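Local coordinates for oxidoreductase, NAD-binding/iron-sulfur cluster-binding protein (Nitratireductor pacificus pht-3B, PDB 6ZXU) that acts as a catabolic reductive dehalogenase, carrying cobalamin and two [4Fe-4S] clusters with which it probably removes halogen from organohalide substrates, at residues 161-166 / 380-385; 165-170 / 387-392; 315-320 / 570-575; 324-329 / 575-580. One frame throughout, in Å; residues are numbered along the deposited sequence.

Interaction 1 of 4, residues 161-166 / 380-385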
loop_
_atom_site.group_PDB
_atom_site.type_symbol
_atom_site.label_atom_id
_atom_site.label_comp_id
_atom_site.label_asym_id
_atom_site.label_seq_id
_atom_site.Cartn_x
_atom_site.Cartn_y
_atom_site.Cartn_z
ATOM N N ALA A 161 4.315 0.170 24.793
ATOM C CA ALA A 161 3.224 -0.629 25.315
ATOM C C ALA A 161 2.042 0.248 25.849
ATOM O O ALA A 161 0.851 -0.034 25.558
ATOM C CB ALA A 161 3.743 -1.619 26.327
ATOM N N GLU A 162 2.362 1.319 26.582
ATOM C CA GLU A 162 1.371 2.278 27.091
ATOM C C GLU A 162 0.628 3.007 25.981
ATOM O O GLU A 162 -0.538 3.425 26.162
ATOM C CB GLU A 162 2.082 3.354 28.015
ATOM N N TRP A 163 1.271 3.205 24.827
ATOM C CA TRP A 163 0.586 3.853 23.719
ATOM C C TRP A 163 -0.547 2.992 23.135
ATOM O O TRP A 163 -1.512 3.499 22.611
ATOM C CB TRP A 163 1.540 4.156 22.599
ATOM C CG TRP A 163 2.699 5.070 22.921
ATOM C CD1 TRP A 163 2.966 5.667 24.117
ATOM C CD2 TRP A 163 3.704 5.509 22.014
ATOM N NE1 TRP A 163 4.088 6.430 24.012
ATOM C CE2 TRP A 163 4.572 6.346 22.733
ATOM C CE3 TRP A 163 4.014 5.210 20.684
ATOM C CZ2 TRP A 163 5.732 6.900 22.155
ATOM C CZ3 TRP A 163 5.143 5.807 20.081
ATOM C CH2 TRP A 163 5.974 6.661 20.824
ATOM N N ILE A 164 -0.413 1.681 23.240
ATOM C CA ILE A 164 -1.199 0.730 22.464
ATOM C C ILE A 164 -2.176 -0.074 23.299
ATOM O O ILE A 164 -3.261 -0.399 22.816
ATOM C CB ILE A 164 -0.219 -0.222 21.692
ATOM C CG1 ILE A 164 0.426 0.531 20.557
ATOM C CG2 ILE A 164 -0.885 -1.474 21.162
ATOM C CD1 ILE A 164 1.709 -0.089 20.057
ATOM N N ARG A 165 -1.805 -0.361 24.531
ATOM C CA ARG A 165 -2.641 -1.200 25.421
ATOM C C ARG A 165 -4.057 -0.693 25.574
ATOM O O ARG A 165 -4.256 0.501 25.764
ATOM C CB ARG A 165 -1.985 -1.333 26.801
ATOM C CG ARG A 165 -2.543 -2.522 27.585
ATOM C CD ARG A 165 -1.425 -3.234 28.339
ATOM N NE ARG A 165 -0.483 -3.957 27.435
ATOM C CZ ARG A 165 0.780 -4.321 27.753
ATOM N NH1 ARG A 165 1.305 -4.058 28.982
ATOM N NH2 ARG A 165 1.537 -4.945 26.816
ATOM N N GLY A 166 -5.025 -1.572 25.366
ATOM C CA GLY A 166 -6.397 -1.199 25.449
ATOM C C GLY A 166 -7.000 -0.520 24.224
ATOM O O GLY A 166 -8.157 -0.135 24.264
ATOM N N ALA A 380 12.385 5.281 19.052
ATOM C CA ALA A 380 12.411 4.629 17.764
ATOM C C ALA A 380 11.715 3.298 17.763
ATOM O O ALA A 380 10.864 3.061 16.922
ATOM C CB ALA A 380 13.798 4.522 17.251
ATOM N N GLU A 381 11.943 2.492 18.765
ATOM C CA GLU A 381 11.297 1.209 18.872
ATOM C C GLU A 381 9.793 1.342 19.101
ATOM O O GLU A 381 9.047 0.528 18.594
ATOM C CB GLU A 381 11.884 0.391 20.051
ATOM C CG GLU A 381 13.332 0.008 19.939
ATOM C CD GLU A 381 13.826 -0.795 21.197
ATOM O OE1 GLU A 381 14.836 -1.499 21.002
ATOM O OE2 GLU A 381 13.173 -0.752 22.329
ATOM N N ALA A 382 9.358 2.339 19.866
ATOM C CA ALA A 382 7.943 2.593 20.097
ATOM C C ALA A 382 7.225 2.981 18.799
ATOM O O ALA A 382 6.208 2.468 18.507
ATOM C CB ALA A 382 7.709 3.669 21.172
ATOM N N ILE A 383 7.824 3.859 18.031
ATOM C CA ILE A 383 7.306 4.316 16.768
ATOM C C ILE A 383 7.241 3.152 15.763
ATOM O O ILE A 383 6.242 2.988 15.092
ATOM C CB ILE A 383 8.181 5.487 16.250
ATOM C CG1 ILE A 383 7.875 6.789 17.006
ATOM C CG2 ILE A 383 7.959 5.732 14.761
ATOM C CD1 ILE A 383 6.490 7.339 16.792
ATOM N N LYS A 384 8.262 2.340 15.694
ATOM C CA LYS A 384 8.218 1.155 14.882
ATOM C C LYS A 384 7.119 0.169 15.288
ATOM O O LYS A 384 6.323 -0.230 14.460
ATOM C CB LYS A 384 9.560 0.475 14.793
ATOM C CG LYS A 384 10.612 1.333 14.163
ATOM C CD LYS A 384 11.939 0.606 14.079
ATOM C CE LYS A 384 12.972 1.470 13.416
ATOM N NZ LYS A 384 14.217 0.709 13.280
ATOM N N ALA A 385 7.031 -0.156 16.553
ATOM C CA ALA A 385 5.985 -1.019 17.066
ATOM C C ALA A 385 4.602 -0.432 16.725
ATOM O O ALA A 385 3.674 -1.195 16.327
ATOM C CB ALA A 385 6.122 -1.183 18.583
#
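With its CG turned anti to its own carbonyl carbon (chi1 -60°) and chi2 near -1°, Trp163 sends the six-membered half of its indole onto Ala382 and Ile383. This is buried helix-to-helix packing: the short helix 161-164, which follows strand 142-149 of one antiparallel sheet, lies against helix 376-390, which leads into strand 394-399 of another. It illustrates how a large aromatic group can bridge two helices when its partner offers little more than a methyl. Ala382 CB sits over one face of the indole, 3.7 Å from the centroid of the Trp163 six-membered ring and 25° off its normal, a CH-pi contact displaced toward the rim where CZ3 and CH2 lie. Ile383 takes the edge instead. Its CB points away from segment 161-166, but the bent chain swings CD1 back to 3.9 Å from Trp163 CZ3, near the ring plane. The indole is fixed further by its NE1, which donates to Gly370 O, and by His466, which meets it edge-to-face. Replacing Trp163 with a leucine would probably open a gap beside Ala382 CB and leave Gly370 O without its N-H partner. Next to the indole, Ile164 adds a looser touch, its CD1 reaching to 4.4 Å from Ala385 O.

Interaction 2 of 4, residues 165-170 / 387-392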
loop_
_atom_site.group_PDB
_atom_site.type_symbol
_atom_site.label_atom_id
_atom_site.label_comp_id
_atom_site.label_asym_id
_atom_site.label_seq_id
_atom_site.Cartn_x
_atom_site.Cartn_y
_atom_site.Cartn_z
ATOM N N ARG A 165 -1.805 -0.361 24.531
ATOM C CA ARG A 165 -2.641 -1.200 25.421
ATOM C C ARG A 165 -4.057 -0.693 25.574
ATOM O O ARG A 165 -4.256 0.501 25.764
ATOM C CB ARG A 165 -1.985 -1.333 26.801
ATOM C CG ARG A 165 -2.543 -2.522 27.585
ATOM C CD ARG A 165 -1.425 -3.234 28.339
ATOM N NE ARG A 165 -0.483 -3.957 27.435
ATOM C CZ ARG A 165 0.780 -4.321 27.753
ATOM N NH1 ARG A 165 1.305 -4.058 28.982
ATOM N NH2 ARG A 165 1.537 -4.945 26.816
ATOM N N GLY A 166 -5.025 -1.572 25.366
ATOM C CA GLY A 166 -6.397 -1.199 25.449
ATOM C C GLY A 166 -7.000 -0.520 24.224
ATOM O O GLY A 166 -8.157 -0.135 24.264
ATOM N N THR A 167 -6.252 -0.368 23.128
ATOM C CA THR A 167 -6.759 0.336 21.956
ATOM C C THR A 167 -7.127 -0.604 20.776
ATOM O O THR A 167 -7.508 -0.133 19.738
ATOM C CB THR A 167 -5.715 1.330 21.412
ATOM O OG1 THR A 167 -4.598 0.592 20.881
ATOM C CG2 THR A 167 -5.247 2.280 22.509
ATOM N N ASN A 168 -7.126 -1.878 20.997
ATOM C CA ASN A 168 -7.204 -2.798 19.873
ATOM C C ASN A 168 -8.557 -2.858 19.228
ATOM O O ASN A 168 -8.687 -2.847 18.009
ATOM C CB ASN A 168 -6.731 -4.172 20.319
ATOM C CG ASN A 168 -5.843 -4.835 19.295
ATOM O OD1 ASN A 168 -6.002 -4.646 18.081
ATOM N ND2 ASN A 168 -4.900 -5.569 19.757
ATOM N N ALA A 169 -9.599 -2.807 20.017
ATOM C CA ALA A 169 -10.949 -2.827 19.455
ATOM C C ALA A 169 -11.261 -1.591 18.693
ATOM O O ALA A 169 -11.861 -1.639 17.634
ATOM C CB ALA A 169 -11.967 -3.011 20.566
ATOM N N ALA A 170 -10.801 -0.456 19.179
ATOM C CA ALA A 170 -10.951 0.829 18.428
ATOM C C ALA A 170 -10.060 0.928 17.177
ATOM O O ALA A 170 -10.491 1.340 16.132
ATOM C CB ALA A 170 -10.658 2.002 19.351
ATOM N N GLY A 387 3.804 1.591 14.209
ATOM C CA GLY A 387 3.524 1.412 12.755
ATOM C C GLY A 387 3.140 -0.028 12.419
ATOM O O GLY A 387 2.192 -0.225 11.680
ATOM N N TYR A 388 3.790 -1.021 13.019
ATOM C CA TYR A 388 3.483 -2.443 12.727
ATOM C C TYR A 388 2.118 -2.834 13.263
ATOM O O TYR A 388 1.297 -3.406 12.555
ATOM C CB TYR A 388 4.595 -3.357 13.200
ATOM C CG TYR A 388 5.886 -3.126 12.442
ATOM C CD1 TYR A 388 5.952 -3.300 11.038
ATOM C CD2 TYR A 388 7.039 -2.783 13.082
ATOM C CE1 TYR A 388 7.107 -3.069 10.354
ATOM C CE2 TYR A 388 8.245 -2.577 12.384
ATOM C CZ TYR A 388 8.268 -2.709 11.035
ATOM O OH TYR A 388 9.433 -2.516 10.306
ATOM N N TYR A 389 1.786 -2.308 14.430
ATOM C CA TYR A 389 0.475 -2.494 15.020
ATOM C C TYR A 389 -0.645 -2.004 14.155
ATOM O O TYR A 389 -1.724 -2.605 14.104
ATOM C CB TYR A 389 0.417 -1.753 16.394
ATOM C CG TYR A 389 -0.913 -1.699 17.047
ATOM C CD1 TYR A 389 -1.565 -2.859 17.543
ATOM C CD2 TYR A 389 -1.534 -0.494 17.252
ATOM C CE1 TYR A 389 -2.785 -2.775 18.235
ATOM C CE2 TYR A 389 -2.729 -0.407 17.960
ATOM C CZ TYR A 389 -3.343 -1.574 18.436
ATOM O OH TYR A 389 -4.519 -1.430 19.094
ATOM N N LEU A 390 -0.428 -0.873 13.512
ATOM C CA LEU A 390 -1.452 -0.247 12.712
ATOM C C LEU A 390 -1.494 -0.802 11.324
ATOM O O LEU A 390 -2.441 -0.554 10.586
ATOM C CB LEU A 390 -1.229 1.290 12.657
ATOM C CG LEU A 390 -1.374 2.053 13.975
ATOM C CD1 LEU A 390 -0.834 3.457 13.839
ATOM C CD2 LEU A 390 -2.862 2.090 14.315
ATOM N N GLY A 391 -0.494 -1.549 10.927
ATOM C CA GLY A 391 -0.538 -2.271 9.619
ATOM C C GLY A 391 0.565 -1.994 8.623
ATOM O O GLY A 391 0.464 -2.401 7.469
ATOM N N ALA A 392 1.606 -1.249 9.015
ATOM C CA ALA A 392 2.726 -1.045 8.086
ATOM C C ALA A 392 3.452 -2.346 7.793
ATOM O O ALA A 392 3.522 -3.225 8.628
ATOM C CB ALA A 392 3.685 0.002 8.655
#
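Tyr389 and Thr167 meet through a hydrogen bond that joins the last turn of helix 376-390 to the start of helix 168-190. The phenol OH of Tyr389 donates to Thr167 OG1 over 2.7 Å. Tyr389 CG lies anti to the backbone N (chi1 172°), which carries the ring out from its helix to the threonine. Thr167 OG1 is also bonded to Ile164 O, so a short relay runs from phenol to hydroxyl to carbonyl. Although Thr167 occupies the N-cap position, its side chain does not cap. The other contacts between the two segments are van der Waals. Tyr389 OH rests 3.1 Å from Asn168 CA, while Asn168 ND2 comes to the ring edge, in plane, 3.8 Å from Tyr389 CE1. The amide is turned 66° from the ring, and its ND2 bonds to Gly151 O and Glu153 OE2. Arg171, from the following turn, adds a cation-pi interaction with Tyr389. A phenylalanine in place of Tyr389 would probably leave Thr167 OG1 without its phenol donor. One buried phenol thus has a defined polar mate, which implies a link between the two helix ends that depends on direction as well as on close fit.

Interaction 3 of 4, residues 315-320 / 570-575. With SF4 (iron/sulfur cluster), chain E.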
loop_
_atom_site.group_PDB
_atom_site.type_symbol
_atom_site.label_atom_id
_atom_site.label_comp_id
_atom_site.label_asym_id
_atom_site.label_seq_id
_atom_site.Cartn_x
_atom_site.Cartn_y
_atom_site.Cartn_z
ATOM N N GLY A 315 6.947 21.404 -10.006
ATOM C CA GLY A 315 7.719 20.577 -10.915
ATOM C C GLY A 315 7.453 19.082 -10.905
ATOM O O GLY A 315 7.962 18.383 -11.790
ATOM N N ASP A 316 6.729 18.584 -9.905
ATOM C CA ASP A 316 6.153 17.229 -9.890
ATOM C C ASP A 316 5.438 17.101 -11.261
ATOM O O ASP A 316 4.638 17.946 -11.594
ATOM C CB ASP A 316 5.230 17.179 -8.671
ATOM C CG ASP A 316 4.094 16.080 -8.713
ATOM O OD1 ASP A 316 3.640 15.691 -9.795
ATOM O OD2 ASP A 316 3.610 15.684 -7.570
ATOM N N PHE A 317 5.701 16.062 -12.038
ATOM C CA PHE A 317 5.128 15.973 -13.350
ATOM C C PHE A 317 3.616 15.716 -13.404
ATOM O O PHE A 317 3.041 16.050 -14.427
ATOM C CB PHE A 317 5.843 15.011 -14.289
ATOM C CG PHE A 317 6.904 15.671 -15.120
ATOM C CD1 PHE A 317 7.986 16.210 -14.532
ATOM C CD2 PHE A 317 6.846 15.644 -16.519
ATOM C CE1 PHE A 317 8.990 16.831 -15.284
ATOM C CE2 PHE A 317 7.806 16.259 -17.280
ATOM C CZ PHE A 317 8.917 16.854 -16.652
ATOM N N PHE A 318 2.971 15.236 -12.357
ATOM C CA PHE A 318 1.488 15.321 -12.333
ATOM C C PHE A 318 1.018 16.770 -12.257
ATOM O O PHE A 318 0.023 17.106 -12.874
ATOM C CB PHE A 318 0.906 14.545 -11.172
ATOM C CG PHE A 318 1.045 13.050 -11.322
ATOM C CD1 PHE A 318 0.734 12.455 -12.530
ATOM C CD2 PHE A 318 1.553 12.267 -10.285
ATOM C CE1 PHE A 318 0.866 11.091 -12.690
ATOM C CE2 PHE A 318 1.716 10.887 -10.456
ATOM C CZ PHE A 318 1.338 10.327 -11.634
ATOM N N LYS A 319 1.669 17.619 -11.448
ATOM C CA LYS A 319 1.344 19.041 -11.393
ATOM C C LYS A 319 1.623 19.729 -12.723
ATOM O O LYS A 319 0.842 20.574 -13.182
ATOM C CB LYS A 319 2.100 19.750 -10.261
ATOM C CG LYS A 319 1.857 19.193 -8.892
ATOM C CD LYS A 319 0.439 18.861 -8.784
ATOM C CE LYS A 319 -0.078 18.980 -7.376
ATOM N NZ LYS A 319 0.472 18.013 -6.510
ATOM N N ARG A 320 2.660 19.319 -13.433
ATOM C CA ARG A 320 2.926 19.833 -14.748
ATOM C C ARG A 320 1.845 19.489 -15.730
ATOM O O ARG A 320 1.393 20.322 -16.519
ATOM C CB ARG A 320 4.276 19.392 -15.264
ATOM C CG ARG A 320 5.443 19.850 -14.397
ATOM C CD ARG A 320 6.782 19.853 -15.137
ATOM N NE ARG A 320 6.902 20.904 -16.150
ATOM C CZ ARG A 320 8.024 21.276 -16.752
ATOM N NH1 ARG A 320 9.189 20.710 -16.442
ATOM N NH2 ARG A 320 7.971 22.150 -17.710
ATOM N N ALA A 570 14.910 7.606 -15.299
ATOM C CA ALA A 570 13.883 7.270 -16.232
ATOM C C ALA A 570 13.386 8.543 -16.901
ATOM O O ALA A 570 13.600 9.652 -16.409
ATOM C CB ALA A 570 12.733 6.601 -15.563
ATOM N N ASP A 571 12.685 8.385 -18.006
ATOM C CA ASP A 571 12.066 9.544 -18.724
ATOM C C ASP A 571 10.689 9.821 -18.135
ATOM O O ASP A 571 9.720 9.149 -18.445
ATOM C CB ASP A 571 11.967 9.266 -20.211
ATOM C CG ASP A 571 11.634 10.511 -21.020
ATOM O OD1 ASP A 571 10.734 11.294 -20.639
ATOM O OD2 ASP A 571 12.337 10.746 -22.065
ATOM N N VAL A 572 10.623 10.810 -17.265
ATOM C CA VAL A 572 9.442 11.062 -16.515
ATOM C C VAL A 572 8.335 11.665 -17.368
ATOM O O VAL A 572 7.150 11.538 -17.049
ATOM C CB VAL A 572 9.713 11.886 -15.238
ATOM C CG1 VAL A 572 10.696 11.163 -14.341
ATOM C CG2 VAL A 572 10.223 13.278 -15.557
ATOM N N GLU A 573 8.711 12.340 -18.444
ATOM C CA GLU A 573 7.698 12.844 -19.380
ATOM C C GLU A 573 6.984 11.698 -20.101
ATOM O O GLU A 573 5.747 11.708 -20.184
ATOM C CB GLU A 573 8.347 13.733 -20.378
ATOM C CG GLU A 573 7.376 14.239 -21.438
ATOM C CD GLU A 573 8.112 15.145 -22.432
ATOM O OE1 GLU A 573 9.373 15.370 -22.333
ATOM O OE2 GLU A 573 7.424 15.658 -23.330
ATOM N N LYS A 574 7.723 10.719 -20.587
ATOM C CA LYS A 574 7.116 9.559 -21.256
ATOM C C LYS A 574 6.271 8.725 -20.296
ATOM O O LYS A 574 5.080 8.424 -20.596
ATOM C CB LYS A 574 8.142 8.684 -21.896
ATOM C CG LYS A 574 8.831 9.314 -23.070
ATOM C CD LYS A 574 9.401 8.289 -24.038
ATOM C CE LYS A 574 10.577 7.608 -23.423
ATOM N NZ LYS A 574 11.368 6.780 -24.383
ATOM N N CYS A 575 6.790 8.462 -19.086
ATOM C CA CYS A 575 6.004 7.717 -18.116
ATOM C C CYS A 575 4.753 8.521 -17.690
ATOM O O CYS A 575 3.605 7.985 -17.728
ATOM C CB CYS A 575 6.842 7.290 -16.919
ATOM S SG CYS A 575 5.865 6.523 -15.652
HETATM FE FE1 SF4 E . 5.898 4.287 -16.021
HETATM FE FE2 SF4 E . 4.481 1.959 -16.524
HETATM FE FE3 SF4 E . 6.824 1.856 -15.009
HETATM FE FE4 SF4 E . 6.901 2.346 -17.712
HETATM S S1 SF4 E . 6.185 0.526 -16.695
HETATM S S2 SF4 E . 7.999 3.438 -16.070
HETATM S S3 SF4 E . 4.997 3.557 -17.972
HETATM S S4 SF4 E . 4.956 2.967 -14.530
#
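Phe317 and Val572 form the centre of the contact, with the methyl CG2 of Val572 almost straight above the ring. It lies 3.8 Å from the centroid of the Phe317 ring and 11° off the normal, a CH-pi contact over the middle of the face. Val572 CG2 reaches it from between its own backbone N and carbonyl carbon. Arg320 CD covers the opposite face, offset toward the rim, and the ring is therefore sandwiched between aliphatic carbons. Glu573 adds its backbone and CB, the latter 4.0 Å from Phe317 CE2. The carboxylate of Glu573 is engaged elsewhere, by Tyr680, Arg700 and Lys577.

In the next shell, two aspartates set the helix starts. Asp571 OD1 accepts from Lys574 N at 3.1 Å, and Asp316 OD1 from Lys319 N at 3.2 Å; each N-H approaches from above the carboxylate plane. Both are N-caps, so Phe317 and Val572 occupy the first turns of helices 317-323 and 572-581. Farther along the second helix, Cys575 SG, anti to its backbone N (chi1 174°), binds FE1 of the iron-sulfur cluster at 2.3 Å. Phe317 N meanwhile donates to O51 of cobalamin. Capped helix starts that line a corrinoid pocket while presenting a cluster cysteine fit the joint cobalamin and [4Fe-4S] site of a reductive dehalogenase.

Interaction 4 of 4, residues 324-329 / 575-580. With SF4 (iron/sulfur cluster), chain E.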
loop_
_atom_site.group_PDB
_atom_site.type_symbol
_atom_site.label_atom_id
_atom_site.label_comp_id
_atom_site.label_asym_id
_atom_site.label_seq_id
_atom_site.Cartn_x
_atom_site.Cartn_y
_atom_site.Cartn_z
ATOM N N GLY A 324 -0.967 22.077 -17.731
ATOM C CA GLY A 324 -0.940 22.132 -19.183
ATOM C C GLY A 324 0.416 21.981 -19.797
ATOM O O GLY A 324 0.512 21.985 -21.026
ATOM N N ASP A 325 1.484 21.835 -19.002
ATOM C CA ASP A 325 2.860 21.717 -19.541
ATOM C C ASP A 325 3.066 20.568 -20.492
ATOM O O ASP A 325 3.976 20.579 -21.282
ATOM C CB ASP A 325 3.870 21.532 -18.395
ATOM C CG ASP A 325 3.877 22.650 -17.354
ATOM O OD1 ASP A 325 3.113 23.646 -17.470
ATOM O OD2 ASP A 325 4.712 22.550 -16.370
ATOM N N LEU A 326 2.217 19.525 -20.406
ATOM C CA LEU A 326 2.402 18.330 -21.248
ATOM C C LEU A 326 1.338 18.202 -22.385
ATOM O O LEU A 326 1.139 17.120 -22.947
ATOM C CB LEU A 326 2.346 17.084 -20.375
ATOM C CG LEU A 326 3.555 16.659 -19.558
ATOM C CD1 LEU A 326 4.107 17.701 -18.712
ATOM C CD2 LEU A 326 3.229 15.497 -18.580
ATOM N N GLY A 327 0.622 19.264 -22.670
ATOM C CA GLY A 327 -0.392 19.229 -23.724
ATOM C C GLY A 327 -1.790 19.107 -23.165
ATOM O O GLY A 327 -2.013 18.907 -21.945
ATOM N N GLU A 328 -2.764 19.202 -24.067
ATOM C CA GLU A 328 -4.189 19.259 -23.669
ATOM C C GLU A 328 -4.656 17.948 -23.173
ATOM O O GLU A 328 -5.394 17.899 -22.177
ATOM C CB GLU A 328 -5.117 19.732 -24.864
ATOM N N LYS A 329 -4.288 16.861 -23.828
ATOM C CA LYS A 329 -4.862 15.539 -23.400
ATOM C C LYS A 329 -4.476 15.164 -21.991
ATOM O O LYS A 329 -5.352 14.753 -21.142
ATOM C CB LYS A 329 -4.486 14.412 -24.349
ATOM C CG LYS A 329 -5.399 13.201 -24.135
ATOM C CD LYS A 329 -5.023 12.000 -24.998
ATOM C CE LYS A 329 -5.765 11.873 -26.361
ATOM N NZ LYS A 329 -5.494 10.510 -26.956
ATOM N N CYS A 575 6.790 8.462 -19.086
ATOM C CA CYS A 575 6.004 7.717 -18.116
ATOM C C CYS A 575 4.753 8.521 -17.690
ATOM O O CYS A 575 3.605 7.985 -17.728
ATOM C CB CYS A 575 6.842 7.290 -16.919
ATOM S SG CYS A 575 5.865 6.523 -15.652
ATOM N N THR A 576 4.868 9.802 -17.417
ATOM C CA THR A 576 3.673 10.564 -17.068
ATOM C C THR A 576 2.581 10.496 -18.141
ATOM O O THR A 576 1.392 10.255 -17.865
ATOM C CB THR A 576 4.010 12.073 -16.784
ATOM O OG1 THR A 576 4.952 12.128 -15.733
ATOM C CG2 THR A 576 2.773 12.811 -16.314
ATOM N N LYS A 577 2.976 10.706 -19.404
ATOM C CA LYS A 577 2.001 10.723 -20.480
ATOM C C LYS A 577 1.330 9.352 -20.611
ATOM O O LYS A 577 0.099 9.276 -20.770
ATOM C CB LYS A 577 2.683 11.102 -21.786
ATOM C CG LYS A 577 2.856 12.597 -21.882
ATOM C CD LYS A 577 3.706 13.002 -23.095
ATOM C CE LYS A 577 3.473 14.488 -23.411
ATOM N NZ LYS A 577 4.655 15.047 -24.106
ATOM N N TYR A 578 2.085 8.257 -20.521
ATOM C CA TYR A 578 1.476 6.938 -20.583
ATOM C C TYR A 578 0.493 6.710 -19.425
ATOM O O TYR A 578 -0.663 6.357 -19.640
ATOM C CB TYR A 578 2.529 5.817 -20.667
ATOM C CG TYR A 578 1.916 4.458 -20.878
ATOM C CD1 TYR A 578 1.441 4.078 -22.121
ATOM C CD2 TYR A 578 1.727 3.577 -19.823
ATOM C CE1 TYR A 578 0.819 2.839 -22.317
ATOM C CE2 TYR A 578 1.134 2.343 -20.022
ATOM C CZ TYR A 578 0.684 1.966 -21.285
ATOM O OH TYR A 578 0.081 0.742 -21.475
ATOM N N ARG A 579 0.910 6.944 -18.213
ATOM C CA ARG A 579 0.043 6.690 -17.091
ATOM C C ARG A 579 -1.248 7.547 -17.105
ATOM O O ARG A 579 -2.339 7.044 -16.822
ATOM C CB ARG A 579 0.802 6.917 -15.781
ATOM C CG ARG A 579 1.956 5.982 -15.548
ATOM C CD ARG A 579 2.565 6.034 -14.129
ATOM N NE ARG A 579 1.688 5.434 -13.169
ATOM C CZ ARG A 579 1.391 5.913 -12.001
ATOM N NH1 ARG A 579 0.607 5.228 -11.199
ATOM N NH2 ARG A 579 1.937 7.022 -11.593
ATOM N N VAL A 580 -1.123 8.849 -17.416
ATOM C CA VAL A 580 -2.251 9.779 -17.385
ATOM C C VAL A 580 -3.222 9.488 -18.543
ATOM O O VAL A 580 -4.428 9.553 -18.370
ATOM C CB VAL A 580 -1.779 11.223 -17.432
ATOM C CG1 VAL A 580 -2.909 12.211 -17.649
ATOM C CG2 VAL A 580 -1.074 11.539 -16.081
HETATM FE FE1 SF4 E . 5.898 4.287 -16.021
HETATM FE FE2 SF4 E . 4.481 1.959 -16.524
HETATM FE FE3 SF4 E . 6.824 1.856 -15.009
HETATM FE FE4 SF4 E . 6.901 2.346 -17.712
HETATM S S1 SF4 E . 6.185 0.526 -16.695
HETATM S S2 SF4 E . 7.999 3.438 -16.070
HETATM S S3 SF4 E . 4.997 3.557 -17.972
HETATM S S4 SF4 E . 4.956 2.967 -14.530
#
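Leu326 meets Thr576 and Lys577 in turn-to-helix packing, where the loop between helices 317-323 and 328-333 lies along the flank of the cluster-binding helix 572-581. The turn is of type I, from Gly324 to Gly327, closed by Gly327 N donating to Gly324 O at 3.2 Å. Its Leu326 is directed at the helix, and the methyl CD2 comes to 3.5 Å from Thr576 CG2, the two side chains crossing at about a right angle. The threonine divides its roles between its branches: CG2, anti to the backbone N, faces the leucine, while OG1 bonds back to Val572 O in the preceding turn. Lys577 reaches the turn with the end of its extended chain, CE lying 3.5 Å from Leu326 O. The ammonium beyond it is held by Glu573 OE2 in a salt bridge, so it is the last methylene of the lysine, not its charge, that meets the turn. Behind the turn, Asp325 forms salt bridges to Arg320 and Arg314 and accepts from Leu696 N.

The helix has a second face, turned opposite to Leu326. From it Tyr578 CD2 approaches sulfide S3 at 3.8 Å and Arg579 CD approaches sulfide S4 at 3.9 Å. Arg579 NE is bonded to Cys588 O, and its positive charge would probably help to offset the negative charge of the cluster. Thr576 also borders cobalamin. One helix packed by a turn on its outer flank and facing an iron-sulfur cluster on its inner one belongs to the [4Fe-4S] dicluster domain, placed here beside a corrinoid pocket.

The four contacts form two pairs on opposite sides of the chain's centre. Interactions 1 and 2 lie 9 Å apart between centres, succeed one another along helix 376-390, and meet where Ile164 CG2 packs 3.7 Å from Tyr389 CZ; both are away from the cofactor sites. Interactions 3 and 4, 8 Å apart between centres, share Cys575 and helix 572-581 beside cobalamin and one iron-sulfur cluster. They are joined by a salt bridge of 2.7 Å from Arg320 NE to Asp325 OD2, and by Phe317 CB against Thr576 OG1 at 3.3 Å. Between the pairs nothing touches: interactions 2 and 4 come to about 20 Å at their nearest atoms.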